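Local coordinates for DUF269-containing protein (PDB 3NJ2) that is of unknown function but belongs to the DUF269 family and is associated with nitrogen fixation in a cyanobacterium, at residues 31-45 with 55-67. Sequence-based numbering, arbitrary orientation.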
ATOM      1  N   VAL B  31      -2.574 -20.917 -21.502  1.00 17.34           N
ATOM      2  CA  VAL B  31      -1.693 -20.709 -20.360  1.00 16.70           C
ATOM      3  C   VAL B  31      -0.261 -20.596 -20.833  1.00 14.58           C
ATOM      4  O   VAL B  31       0.486 -19.816 -20.332  1.00 15.32           O
ATOM      5  CB  VAL B  31      -1.845 -21.853 -19.307  1.00 15.39           C
ATOM      6  CG1 VAL B  31      -0.728 -21.791 -18.280  1.00 17.15           C
ATOM      7  CG2 VAL B  31      -3.236 -21.687 -18.639  1.00 19.39           C
ATOM      8  N   GLU B  32       0.095 -21.404 -21.833  1.00 15.16           N
ATOM      9  CA  GLU B  32       1.513 -21.448 -22.244  1.00 16.32           C
ATOM     10  C   GLU B  32       1.873 -20.302 -23.243  1.00 16.44           C
ATOM     11  O   GLU B  32       3.065 -19.950 -23.339  1.00 17.13           O
ATOM     12  CB  GLU B  32       1.810 -22.807 -22.947  1.00 17.30           C
ATOM     13  CG  GLU B  32       1.606 -24.027 -22.066  1.00 19.07           C
ATOM     14  CD  GLU B  32       2.601 -24.127 -20.942  1.00 29.89           C
ATOM     15  OE1 GLU B  32       3.718 -23.574 -21.061  1.00 36.74           O
ATOM     16  OE2 GLU B  32       2.238 -24.768 -19.910  1.00 37.68           O
ATOM     17  N   GLN B  33       0.884 -19.789 -23.969  1.00 16.12           N
ATOM     18  CA  GLN B  33       1.084 -18.726 -24.982  1.00 14.96           C
ATOM     19  C   GLN B  33       0.933 -17.290 -24.419  1.00 14.43           C
ATOM     20  O   GLN B  33       1.642 -16.383 -24.781  1.00 15.78           O
ATOM     21  CB  GLN B  33       0.086 -18.849 -26.107  1.00 18.18           C
ATOM     22  CG  GLN B  33       0.378 -19.979 -27.156  1.00 21.15           C
ATOM     23  CD  GLN B  33      -0.505 -19.776 -28.381  1.00 24.03           C
ATOM     24  OE1 GLN B  33      -1.703 -19.792 -28.283  1.00 30.96           O
ATOM     25  NE2 GLN B  33       0.105 -19.522 -29.519  1.00 31.28           N
ATOM     26  N   SER B  34      -0.056 -17.107 -23.557  1.00 14.69           N
ATOM     27  CA  SER B  34      -0.262 -15.755 -23.062  1.00 14.16           C
ATOM     28  C   SER B  34       0.877 -15.116 -22.323  1.00 13.14           C
ATOM     29  O   SER B  34       1.349 -15.673 -21.369  1.00 11.25           O
ATOM     30  CB  SER B  34      -1.482 -15.772 -22.131  1.00 13.30           C
ATOM     31  OG  SER B  34      -1.550 -14.526 -21.408  1.00 16.09           O
ATOM     32  N   PRO B  35       1.358 -13.911 -22.725  1.00 13.75           N
ATOM     33  CA  PRO B  35       2.469 -13.319 -21.948  1.00 13.93           C
ATOM     34  C   PRO B  35       2.013 -13.010 -20.501  1.00 11.14           C
ATOM     35  O   PRO B  35       2.801 -13.117 -19.624  1.00 14.77           O
ATOM     36  CB  PRO B  35       2.799 -12.039 -22.726  1.00 13.95           C
ATOM     37  CG  PRO B  35       2.470 -12.445 -24.135  1.00 14.13           C
ATOM     38  CD  PRO B  35       1.182 -13.253 -24.056  1.00 13.15           C
ATOM     39  N   PHE B  36       0.725 -12.640 -20.342  1.00 11.36           N
ATOM     40  CA  PHE B  36       0.203 -12.413 -18.996  1.00 10.33           C
ATOM     41  C   PHE B  36       0.197 -13.658 -18.143  1.00 10.02           C
ATOM     42  O   PHE B  36       0.725 -13.605 -17.063  1.00 12.46           O
ATOM     43  CB  PHE B  36      -1.150 -11.654 -18.931  1.00 12.27           C
ATOM     44  CG  PHE B  36      -1.603 -11.544 -17.533  1.00 10.46           C
ATOM     45  CD1 PHE B  36      -0.992 -10.585 -16.644  1.00 12.59           C
ATOM     46  CD2 PHE B  36      -2.620 -12.396 -17.035  1.00 13.16           C
ATOM     47  CE1 PHE B  36      -1.369 -10.538 -15.261  1.00 14.31           C
ATOM     48  CE2 PHE B  36      -2.939 -12.309 -15.703  1.00 13.95           C
ATOM     49  CZ  PHE B  36      -2.294 -11.426 -14.827  1.00 12.30           C
ATOM     50  N   LEU B  37      -0.401 -14.727 -18.669  1.00 12.25           N
ATOM     51  CA  LEU B  37      -0.416 -15.919 -17.845  1.00 12.81           C
ATOM     52  C   LEU B  37       0.977 -16.460 -17.573  1.00 12.00           C
ATOM     53  O   LEU B  37       1.221 -17.019 -16.510  1.00 12.20           O
ATOM     54  CB  LEU B  37      -1.372 -16.974 -18.465  1.00 12.30           C
ATOM     55  CG  LEU B  37      -2.833 -16.592 -18.632  1.00  9.95           C
ATOM     56  CD1 LEU B  37      -3.741 -17.667 -19.295  1.00 11.15           C
ATOM     57  CD2 LEU B  37      -3.380 -16.163 -17.266  1.00 12.35           C
ATOM     58  N   GLN B  38       1.869 -16.349 -18.570  1.00 11.96           N
ATOM     59  CA  GLN B  38       3.206 -16.714 -18.347  1.00 12.56           C
ATOM     60  C   GLN B  38       3.886 -15.863 -17.219  1.00 13.35           C
ATOM     61  O   GLN B  38       4.613 -16.377 -16.371  1.00 16.15           O
ATOM     62  CB  GLN B  38       3.972 -16.789 -19.652  1.00 12.50           C
ATOM     63  CG  GLN B  38       3.661 -18.077 -20.448  1.00 14.01           C
ATOM     64  CD  GLN B  38       4.122 -19.311 -19.682  1.00 17.60           C
ATOM     65  OE1 GLN B  38       5.325 -19.429 -19.355  1.00 19.76           O
ATOM     66  NE2 GLN B  38       3.179 -20.209 -19.370  1.00 17.04           N
ATOM     67  N   SER B  39       3.641 -14.571 -17.217  1.00 13.31           N
ATOM     68  CA  SER B  39       4.118 -13.715 -16.173  1.00 13.59           C
ATOM     69  C   SER B  39       3.559 -14.132 -14.843  1.00 12.48           C
ATOM     70  O   SER B  39       4.269 -14.209 -13.903  1.00 13.68           O
ATOM     71  CB  SER B  39       3.690 -12.270 -16.429  1.00 13.40           C
ATOM     72  OG  SER B  39       4.445 -11.417 -15.588  1.00 18.43           O
ATOM     73  N   LEU B  40       2.266 -14.457 -14.823  1.00 11.40           N
ATOM     74  CA  LEU B  40       1.655 -14.841 -13.549  1.00 10.42           C
ATOM     75  C   LEU B  40       2.261 -16.156 -13.025  1.00 12.07           C
ATOM     76  O   LEU B  40       2.597 -16.284 -11.822  1.00 13.96           O
ATOM     77  CB  LEU B  40       0.147 -14.984 -13.731  1.00 12.33           C
ATOM     78  CG  LEU B  40      -0.680 -15.370 -12.535  1.00 11.35           C
ATOM     79  CD1 LEU B  40      -0.428 -14.383 -11.333  1.00 16.56           C
ATOM     80  CD2 LEU B  40      -2.150 -15.522 -12.873  1.00 15.62           C
ATOM     81  N   VAL B  41       2.409 -17.126 -13.932  1.00 12.55           N
ATOM     82  CA  VAL B  41       3.075 -18.428 -13.527  1.00 14.57           C
ATOM     83  C   VAL B  41       4.484 -18.182 -12.965  1.00 14.59           C
ATOM     84  O   VAL B  41       4.888 -18.708 -11.907  1.00 14.98           O
ATOM     85  CB  VAL B  41       3.165 -19.507 -14.685  1.00 15.21           C
ATOM     86  CG1 VAL B  41       3.976 -20.749 -14.289  1.00 18.59           C
ATOM     87  CG2 VAL B  41       1.801 -19.896 -15.135  1.00 16.53           C
ATOM     88  N   GLN B  42       5.229 -17.352 -13.650  1.00 15.32           N
ATOM     89  CA  GLN B  42       6.591 -16.971 -13.159  1.00 17.08           C
ATOM     90  C   GLN B  42       6.574 -16.425 -11.722  1.00 16.96           C
ATOM     91  O   GLN B  42       7.372 -16.797 -10.850  1.00 15.82           O
ATOM     92  CB  GLN B  42       7.236 -16.000 -14.096  1.00 17.30           C
ATOM     93  CG  GLN B  42       8.632 -15.536 -13.666  1.00 24.43           C
ATOM     94  CD  GLN B  42       9.161 -14.389 -14.566  1.00 33.51           C
ATOM     95  OE1 GLN B  42       8.408 -13.781 -15.373  1.00 38.41           O
ATOM     96  NE2 GLN B  42      10.440 -14.059 -14.394  1.00 36.18           N
ATOM     97  N   GLN B  43       5.635 -15.511 -11.435  1.00 16.27           N
ATOM     98  CA  GLN B  43       5.582 -14.955 -10.111  1.00 16.34           C
ATOM     99  C   GLN B  43       5.183 -15.998  -9.071  1.00 15.42           C
ATOM    100  O   GLN B  43       5.763 -16.067  -8.048  1.00 16.18           O
ATOM    101  CB  GLN B  43       4.625 -13.709 -10.064  1.00 15.34           C
ATOM    102  CG  GLN B  43       5.136 -12.582 -10.997  1.00 15.75           C
ATOM    103  CD  GLN B  43       6.394 -11.881 -10.433  1.00 14.27           C
ATOM    104  OE1 GLN B  43       6.531 -11.729  -9.231  1.00 20.69           O
ATOM    105  NE2 GLN B  43       7.273 -11.463 -11.302  1.00 23.60           N
ATOM    106  N   ILE B  44       4.199 -16.820  -9.367  1.00 14.04           N
ATOM    107  CA  ILE B  44       3.703 -17.847  -8.411  1.00 15.05           C
ATOM    108  C   ILE B  44       4.911 -18.759  -8.032  1.00 16.89           C
ATOM    109  O   ILE B  44       5.128 -19.091  -6.849  1.00 17.32           O
ATOM    110  CB  ILE B  44       2.486 -18.694  -8.944  1.00 17.29           C
ATOM    111  CG1 ILE B  44       1.211 -17.841  -9.067  1.00 16.87           C
ATOM    112  CG2 ILE B  44       2.203 -19.820  -7.948  1.00 17.94           C
ATOM    113  CD1 ILE B  44       0.630 -17.406  -7.672  1.00 24.11           C
ATOM    114  N   ARG B  45       5.689 -19.144  -9.054  1.00 15.61           N
ATOM    115  CA  ARG B  45       6.841 -20.048  -8.810  1.00 16.70           C
ATOM    116  C   ARG B  45       7.953 -19.399  -8.046  1.00 18.16           C
ATOM    117  O   ARG B  45       8.745 -20.054  -7.329  1.00 19.44           O
ATOM    118  CB  ARG B  45       7.372 -20.604 -10.135  1.00 15.10           C
ATOM    119  CG  ARG B  45       6.294 -21.524 -10.870  1.00 15.25           C
ATOM    120  CD  ARG B  45       6.919 -22.227 -12.085  1.00 11.69           C
ATOM    121  NE  ARG B  45       6.081 -23.092 -12.944  1.00 14.93           N
ATOM    122  CZ  ARG B  45       5.663 -24.316 -12.607  1.00 14.48           C
ATOM    123  NH1 ARG B  45       6.080 -24.844 -11.464  1.00 14.23           N
ATOM    124  NH2 ARG B  45       4.840 -24.932 -13.409  1.00 14.32           N
ATOM    125  N   THR B  55       7.068 -29.651  -9.264  1.00 16.75           N
ATOM    126  CA  THR B  55       6.867 -30.858 -10.088  1.00 16.52           C
ATOM    127  C   THR B  55       5.577 -30.788 -10.916  1.00 16.97           C
ATOM    128  O   THR B  55       5.228 -31.755 -11.627  1.00 18.06           O
ATOM    129  CB  THR B  55       6.845 -32.151  -9.276  1.00 17.01           C
ATOM    130  OG1 THR B  55       5.646 -32.159  -8.482  1.00 17.55           O
ATOM    131  CG2 THR B  55       8.126 -32.219  -8.418  1.00 19.62           C
ATOM    132  N   TRP B  56       4.863 -29.631 -10.885  1.00 13.94           N
ATOM    133  CA  TRP B  56       3.542 -29.514 -11.523  1.00 12.39           C
ATOM    134  C   TRP B  56       3.533 -28.559 -12.717  1.00 13.38           C
ATOM    135  O   TRP B  56       4.374 -27.672 -12.773  1.00 16.57           O
ATOM    136  CB  TRP B  56       2.439 -29.005 -10.540  1.00 11.90           C
ATOM    137  CG  TRP B  56       2.365 -29.862  -9.240  1.00 13.06           C
ATOM    138  CD1 TRP B  56       2.728 -29.502  -7.944  1.00 12.64           C
ATOM    139  CD2 TRP B  56       1.918 -31.217  -9.156  1.00 14.39           C
ATOM    140  NE1 TRP B  56       2.533 -30.581  -7.087  1.00 15.22           N
ATOM    141  CE2 TRP B  56       2.010 -31.607  -7.818  1.00 15.94           C
ATOM    142  CE3 TRP B  56       1.373 -32.118 -10.103  1.00 14.92           C
ATOM    143  CZ2 TRP B  56       1.640 -32.905  -7.376  1.00 15.25           C
ATOM    144  CZ3 TRP B  56       1.038 -33.388  -9.689  1.00 16.34           C
ATOM    145  CH2 TRP B  56       1.113 -33.743  -8.312  1.00 17.16           C
ATOM    146  N   THR B  57       2.594 -28.803 -13.633  1.00 13.01           N
ATOM    147  CA  THR B  57       2.446 -27.923 -14.775  1.00 15.72           C
ATOM    148  C   THR B  57       2.063 -26.513 -14.456  1.00 14.44           C
ATOM    149  O   THR B  57       1.434 -26.255 -13.404  1.00 14.25           O
ATOM    150  CB  THR B  57       1.459 -28.440 -15.811  1.00 14.46           C
ATOM    151  OG1 THR B  57       0.165 -28.567 -15.315  1.00 14.84           O
ATOM    152  CG2 THR B  57       1.842 -29.838 -16.230  1.00 19.08           C
ATOM    153  N   ASP B  58       2.317 -25.649 -15.422  1.00 15.08           N
ATOM    154  CA  ASP B  58       1.808 -24.270 -15.307  1.00 13.32           C
ATOM    155  C   ASP B  58       0.319 -24.217 -15.066  1.00 13.40           C
ATOM    156  O   ASP B  58      -0.098 -23.354 -14.336  1.00 15.34           O
ATOM    157  CB  ASP B  58       2.189 -23.445 -16.552  1.00 14.39           C
ATOM    158  CG  ASP B  58       3.694 -23.284 -16.748  1.00 12.38           C
ATOM    159  OD1 ASP B  58       4.605 -23.538 -15.880  1.00 16.62           O
ATOM    160  OD2 ASP B  58       3.993 -22.743 -17.873  1.00 19.21           O
ATOM    161  N   GLU B  59      -0.457 -25.060 -15.719  1.00 15.32           N
ATOM    162  CA  GLU B  59      -1.916 -25.017 -15.646  1.00 16.84           C
ATOM    163  C   GLU B  59      -2.319 -25.280 -14.209  1.00 15.50           C
ATOM    164  O   GLU B  59      -3.262 -24.646 -13.634  1.00 16.78           O
ATOM    165  CB  GLU B  59      -2.467 -26.137 -16.579  1.00 20.20           C
ATOM    166  CG  GLU B  59      -2.307 -25.729 -18.036  1.00 26.57           C
ATOM    167  CD  GLU B  59      -0.885 -25.901 -18.682  1.00 31.12           C
ATOM    168  OE1 GLU B  59      -0.006 -26.631 -18.201  1.00 28.46           O
ATOM    169  OE2 GLU B  59      -0.650 -25.301 -19.763  1.00 38.27           O
ATOM    170  N   LEU B  60      -1.677 -26.249 -13.578  1.00 15.70           N
ATOM    171  CA  LEU B  60      -2.042 -26.572 -12.208  1.00 16.48           C
ATOM    172  C   LEU B  60      -1.687 -25.434 -11.249  1.00 15.23           C
ATOM    173  O   LEU B  60      -2.439 -25.119 -10.250  1.00 17.01           O
ATOM    174  CB  LEU B  60      -1.328 -27.842 -11.757  1.00 16.91           C
ATOM    175  CG  LEU B  60      -1.899 -28.496 -10.530  1.00 17.52           C
ATOM    176  CD1 LEU B  60      -3.460 -28.646 -10.495  1.00 20.83           C
ATOM    177  CD2 LEU B  60      -1.178 -29.894 -10.279  1.00 17.17           C
ATOM    178  N   VAL B  61      -0.555 -24.806 -11.503  1.00 15.11           N
ATOM    179  CA  VAL B  61      -0.049 -23.719 -10.682  1.00 17.19           C
ATOM    180  C   VAL B  61      -1.000 -22.515 -10.638  1.00 17.34           C
ATOM    181  O   VAL B  61      -1.208 -21.950  -9.511  1.00 17.36           O
ATOM    182  CB  VAL B  61       1.431 -23.396 -11.041  1.00 18.36           C
ATOM    183  CG1 VAL B  61       1.865 -22.065 -10.389  1.00 20.49           C
ATOM    184  CG2 VAL B  61       2.321 -24.584 -10.571  1.00 18.49           C
ATOM    185  N   ILE B  62      -1.669 -22.265 -11.761  1.00 17.89           N
ATOM    186  CA  ILE B  62      -2.505 -21.067 -11.891  1.00 17.38           C
ATOM    187  C   ILE B  62      -3.976 -21.451 -11.561  1.00 16.15           C
ATOM    188  O   ILE B  62      -4.800 -20.559 -11.484  1.00 12.88           O
ATOM    189  CB  ILE B  62      -2.634 -20.559 -13.311  1.00 20.54           C
ATOM    190  CG1 ILE B  62      -1.357 -20.483 -14.099  1.00 25.04           C
ATOM    191  CG2 ILE B  62      -3.203 -19.129 -13.307  1.00 26.64           C
ATOM    192  CD1 ILE B  62      -1.659 -19.619 -15.405  1.00 32.07           C
ATOM    193  N   ALA B  63      -4.331 -22.749 -11.514  1.00 13.56           N
ATOM    194  CA  ALA B  63      -5.744 -23.117 -11.365  1.00 13.40           C
ATOM    195  C   ALA B  63      -6.443 -22.494 -10.165  1.00 13.43           C
ATOM    196  O   ALA B  63      -7.635 -22.235 -10.307  1.00 13.34           O
ATOM    197  CB  ALA B  63      -5.914 -24.712 -11.231  1.00 15.35           C
ATOM    198  N   PRO B  64      -5.694 -22.242  -9.082  1.00 11.92           N
ATOM    199  CA  PRO B  64      -6.436 -21.610  -7.931  1.00 13.26           C
ATOM    200  C   PRO B  64      -6.985 -20.210  -8.187  1.00 13.64           C
ATOM    201  O   PRO B  64      -7.777 -19.727  -7.317  1.00 14.08           O
ATOM    202  CB  PRO B  64      -5.380 -21.521  -6.818  1.00 14.49           C
ATOM    203  CG  PRO B  64      -4.536 -22.756  -7.113  1.00 17.16           C
ATOM    204  CD  PRO B  64      -4.328 -22.629  -8.643  1.00 10.69           C
ATOM    205  N   TYR B  65      -6.563 -19.573  -9.252  1.00 12.42           N
ATOM    206  CA  TYR B  65      -7.134 -18.250  -9.667  1.00  9.90           C
ATOM    207  C   TYR B  65      -8.491 -18.377 -10.304  1.00 13.71           C
ATOM    208  O   TYR B  65      -9.151 -17.347 -10.542  1.00 15.69           O
ATOM    209  CB  TYR B  65      -6.169 -17.585 -10.676  1.00 11.05           C
ATOM    210  CG  TYR B  65      -4.940 -16.999 -10.032  1.00 12.21           C
ATOM    211  CD1 TYR B  65      -3.791 -17.781  -9.806  1.00 12.44           C
ATOM    212  CD2 TYR B  65      -4.922 -15.673  -9.595  1.00 13.44           C
ATOM    213  CE1 TYR B  65      -2.664 -17.239  -9.204  1.00 13.98           C
ATOM    214  CE2 TYR B  65      -3.851 -15.138  -8.991  1.00 12.78           C
ATOM    215  CZ  TYR B  65      -2.699 -15.912  -8.755  1.00 13.57           C
ATOM    216  OH  TYR B  65      -1.605 -15.321  -8.155  1.00 15.61           O
ATOM    217  N   VAL B  66      -8.833 -19.579 -10.793  1.00 13.80           N
ATOM    218  CA  VAL B  66     -10.082 -19.783 -11.524  1.00 14.72           C
ATOM    219  C   VAL B  66     -11.015 -20.549 -10.662  1.00 16.41           C
ATOM    220  O   VAL B  66     -10.731 -21.664 -10.233  1.00 16.52           O
ATOM    221  CB  VAL B  66      -9.792 -20.445 -12.944  1.00 17.11           C
ATOM    222  CG1 VAL B  66     -11.066 -20.682 -13.755  1.00 15.68           C
ATOM    223  CG2 VAL B  66      -8.822 -19.542 -13.753  1.00 15.93           C
ATOM    224  N   ILE B  67     -12.160 -19.920 -10.357  1.00 15.77           N
ATOM    225  CA  ILE B  67     -13.050 -20.468  -9.356  1.00 17.80           C
ATOM    226  C   ILE B  67     -14.416 -20.100  -9.862  1.00 20.41           C
ATOM    227  O   ILE B  67     -14.665 -18.940 -10.138  1.00 21.80           O
ATOM    228  CB  ILE B  67     -12.853 -19.780  -7.915  1.00 14.63           C
ATOM    229  CG1 ILE B  67     -11.452 -19.865  -7.297  1.00 17.51           C
ATOM    230  CG2 ILE B  67     -13.719 -20.512  -6.878  1.00 17.72           C
ATOM    231  CD1 ILE B  67     -11.243 -18.881  -6.068  1.00 15.57           C
TER
HETATM  232  O   HOH W   1       3.793 -26.585 -17.747  1.00 21.79           O
HETATM  233  O   HOH W   2       6.976 -22.778 -16.100  1.00 34.07           O
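Ile62 is the main apolar bump. It plugs a hollow lined by Val31, Leu37, Leu40 and Val41. With CG1 anti to the carbonyl carbon (chi1 -46°), its chain runs on to CD1, which meets Val31 CG1 tip to tip at 3.7 Å. Its CG1 presses tightly on Val41 CG2 (3.4 Å). Asp58, one turn earlier, is a second knob, set among Glu32, Gln38, Val41 and Arg45. Gln38 NE2 gives a straight bond to Asp58 OD2 (3.1 Å, 176°), arriving from above the carboxylate plane. The same amide nitrogen also donates to Val31 O, so both its hydrogens are used. Arg45 NH2 makes a salt bridge to the anti lone pair of Asp58 OD1 (2.8 Å). It also bonds Trp56 O (2.9 Å), while Val61 CG2 lies over one guanidinium face. Leu40 CD2 sits over the centre of the Tyr65 ring in a CH-pi contact (4.0 Å to the centroid), and Ile44 CD1 reaches the ring edge. Helix 35-45 and helix 58-62 cross at 74°. Tyr65 OH bonds Arg88 O, and both Ile44 and Tyr65 touch Cys91, so this corner packs on helix 83-104. Leu37 leans on helix 147-167.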